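Local coordinates for deoxyhypusine hydroxylase (Homo sapiens, PDB 4D50), which hydroxylates the deoxyhypusine residue of the translation initiation factor eIF5A at a diiron centre, completing the synthesis of hypusine, at residues A[17-22]-A[49-54]. Numbering follows the deposited sequence.
Sequences QTLVDP and SQAFDD
Val20 packs against the side chain of Gln50 and the methyl of Ala51, whose CA comes within 5.2 Å of the Val20 CA. The side chain of Gln50 reaches across the isopropyl group of Val20 at roughly a right angle. Its CG lies anti to the backbone N (chi1 -172°) and the chain stays extended beyond it, which carries the amide over the valine: NE2 sits 3.7 Å from Val20 CG2, and the methylene CB packs 4.0 Å from Val20 CG1. The amide meets the methyls through van der Waals contact. On the buried side, the Ala51 CB methyl meets Leu19 CG at 4.1 Å, with Val20 CG1 a little farther off at 4.4 Å.

The two segments include C-terminal residues of helix 3-20 and helix 42-50 and the chain that follows them, in the alpha-solenoid built from HEAT-like repeats. Leu19 also packs on Ala32, Leu33 and Leu36 of helix 26-39, and Ala51 on Leu63 of helix 57-70, so the contact continues into the interhelical core. Residues 51-53 form a 3-10 segment, with Asp54 N bonded to Ala51 O at 3.1 Å.

Pro22 CB lies 4.3 Å from Asp54 OD1, a loose van der Waals approach; the carboxylate is held instead by a salt bridge from OD1 to Arg29 NH1 and a hydrogen bond from Ser56 N to OD2. Arg29 NE also binds Leu19 O, the one guanidinium group joining the end of helix 3-20 to the loop at Asp54.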
loop_
_atom_site.group_PDB
_atom_site.type_symbol
_atom_site.label_atom_id
_atom_site.label_comp_id
_atom_site.label_asym_id
_atom_site.label_seq_id
_atom_site.Cartn_x
_atom_site.Cartn_y
_atom_site.Cartn_z
ATOM N N GLN A 17 -21.356 3.119 -7.553
ATOM C CA GLN A 17 -21.524 3.958 -8.754
ATOM C C GLN A 17 -20.570 5.124 -8.725
ATOM O O GLN A 17 -20.092 5.525 -9.782
ATOM C CB GLN A 17 -22.992 4.392 -8.945
ATOM C CG GLN A 17 -23.754 3.320 -9.709
ATOM C CD GLN A 17 -25.235 3.222 -9.374
ATOM O OE1 GLN A 17 -25.745 3.876 -8.469
ATOM N NE2 GLN A 17 -25.936 2.388 -10.137
ATOM N N THR A 18 -20.308 5.677 -7.547
ATOM C CA THR A 18 -19.404 6.854 -7.397
ATOM C C THR A 18 -17.965 6.436 -7.766
ATOM O O THR A 18 -17.386 7.024 -8.604
ATOM C CB THR A 18 -19.425 7.391 -6.020
ATOM O OG1 THR A 18 -20.744 7.854 -5.717
ATOM C CG2 THR A 18 -18.461 8.516 -5.834
ATOM N N LEU A 19 -17.488 5.347 -7.179
ATOM C CA LEU A 19 -16.243 4.752 -7.562
ATOM C C LEU A 19 -15.965 4.528 -9.055
ATOM O O LEU A 19 -14.885 4.807 -9.518
ATOM C CB LEU A 19 -16.040 3.420 -6.809
ATOM C CG LEU A 19 -14.688 2.760 -7.086
ATOM C CD1 LEU A 19 -13.489 3.617 -6.737
ATOM C CD2 LEU A 19 -14.693 1.417 -6.301
ATOM N N VAL A 20 -16.935 3.969 -9.800
ATOM C CA VAL A 20 -16.678 3.537 -11.179
ATOM C C VAL A 20 -16.902 4.683 -12.192
ATOM O O VAL A 20 -16.553 4.532 -13.366
ATOM C CB VAL A 20 -17.470 2.313 -11.625
ATOM C CG1 VAL A 20 -17.192 1.103 -10.700
ATOM C CG2 VAL A 20 -18.974 2.606 -11.727
ATOM N N ASP A 21 -17.418 5.790 -11.723
ATOM C CA ASP A 21 -17.731 6.962 -12.581
ATOM C C ASP A 21 -16.483 7.784 -12.829
ATOM O O ASP A 21 -16.025 8.484 -11.915
ATOM C CB ASP A 21 -18.729 7.827 -11.864
ATOM C CG ASP A 21 -19.292 8.956 -12.736
ATOM O OD1 ASP A 21 -18.773 9.164 -13.828
ATOM O OD2 ASP A 21 -20.230 9.608 -12.264
ATOM N N PRO A 22 -15.975 7.777 -14.075
ATOM C CA PRO A 22 -14.712 8.512 -14.315
ATOM C C PRO A 22 -14.844 10.013 -14.300
ATOM O O PRO A 22 -13.826 10.686 -14.388
ATOM C CB PRO A 22 -14.251 7.995 -15.671
ATOM C CG PRO A 22 -15.474 7.555 -16.355
ATOM C CD PRO A 22 -16.504 7.195 -15.321
ATOM N N SER A 49 -13.850 -4.218 -8.323
ATOM C CA SER A 49 -13.287 -5.007 -9.388
ATOM C C SER A 49 -13.599 -4.382 -10.718
ATOM O O SER A 49 -12.737 -4.364 -11.601
ATOM C CB SER A 49 -13.885 -6.436 -9.339
ATOM O OG SER A 49 -13.355 -7.166 -8.203
ATOM N N GLN A 50 -14.796 -3.816 -10.814
ATOM C CA GLN A 50 -15.215 -3.092 -12.008
ATOM C C GLN A 50 -14.320 -1.888 -12.303
ATOM O O GLN A 50 -14.051 -1.590 -13.453
ATOM C CB GLN A 50 -16.706 -2.721 -11.930
ATOM C CG GLN A 50 -17.334 -2.129 -13.203
ATOM C CD GLN A 50 -18.816 -1.765 -13.007
ATOM O OE1 GLN A 50 -19.531 -2.457 -12.328
ATOM N NE2 GLN A 50 -19.230 -0.600 -13.509
ATOM N N ALA A 51 -13.839 -1.222 -11.275
ATOM C CA ALA A 51 -12.936 -0.051 -11.474
ATOM C C ALA A 51 -11.559 -0.330 -12.037
ATOM O O ALA A 51 -10.836 0.638 -12.391
ATOM C CB ALA A 51 -12.840 0.743 -10.181
ATOM N N PHE A 52 -11.117 -1.588 -12.151
ATOM C CA PHE A 52 -9.835 -1.858 -12.829
ATOM C C PHE A 52 -9.752 -1.390 -14.311
ATOM O O PHE A 52 -8.673 -1.520 -14.934
ATOM C CB PHE A 52 -9.416 -3.331 -12.697
ATOM C CG PHE A 52 -8.815 -3.663 -11.344
ATOM C CD1 PHE A 52 -7.549 -3.176 -10.963
ATOM C CD2 PHE A 52 -9.520 -4.428 -10.430
ATOM C CE1 PHE A 52 -7.041 -3.483 -9.692
ATOM C CE2 PHE A 52 -8.990 -4.776 -9.169
ATOM C CZ PHE A 52 -7.734 -4.294 -8.801
ATOM N N ASP A 53 -10.894 -0.924 -14.834
ATOM C CA ASP A 53 -11.058 -0.377 -16.201
ATOM C C ASP A 53 -10.333 0.956 -16.324
ATOM O O ASP A 53 -9.812 1.295 -17.369
ATOM C CB ASP A 53 -12.555 -0.162 -16.524
ATOM C CG ASP A 53 -12.866 -0.186 -18.053
ATOM O OD1 ASP A 53 -11.913 -0.285 -18.874
ATOM O OD2 ASP A 53 -14.082 -0.125 -18.434
ATOM N N ASP A 54 -10.208 1.642 -15.210
ATOM C CA ASP A 54 -9.843 3.039 -15.175
ATOM C C ASP A 54 -8.429 3.318 -15.666
ATOM O O ASP A 54 -7.539 2.464 -15.696
ATOM C CB ASP A 54 -9.946 3.564 -13.737
ATOM C CG ASP A 54 -10.046 5.060 -13.664
ATOM O OD1 ASP A 54 -11.142 5.632 -13.906
ATOM O OD2 ASP A 54 -9.007 5.707 -13.365
#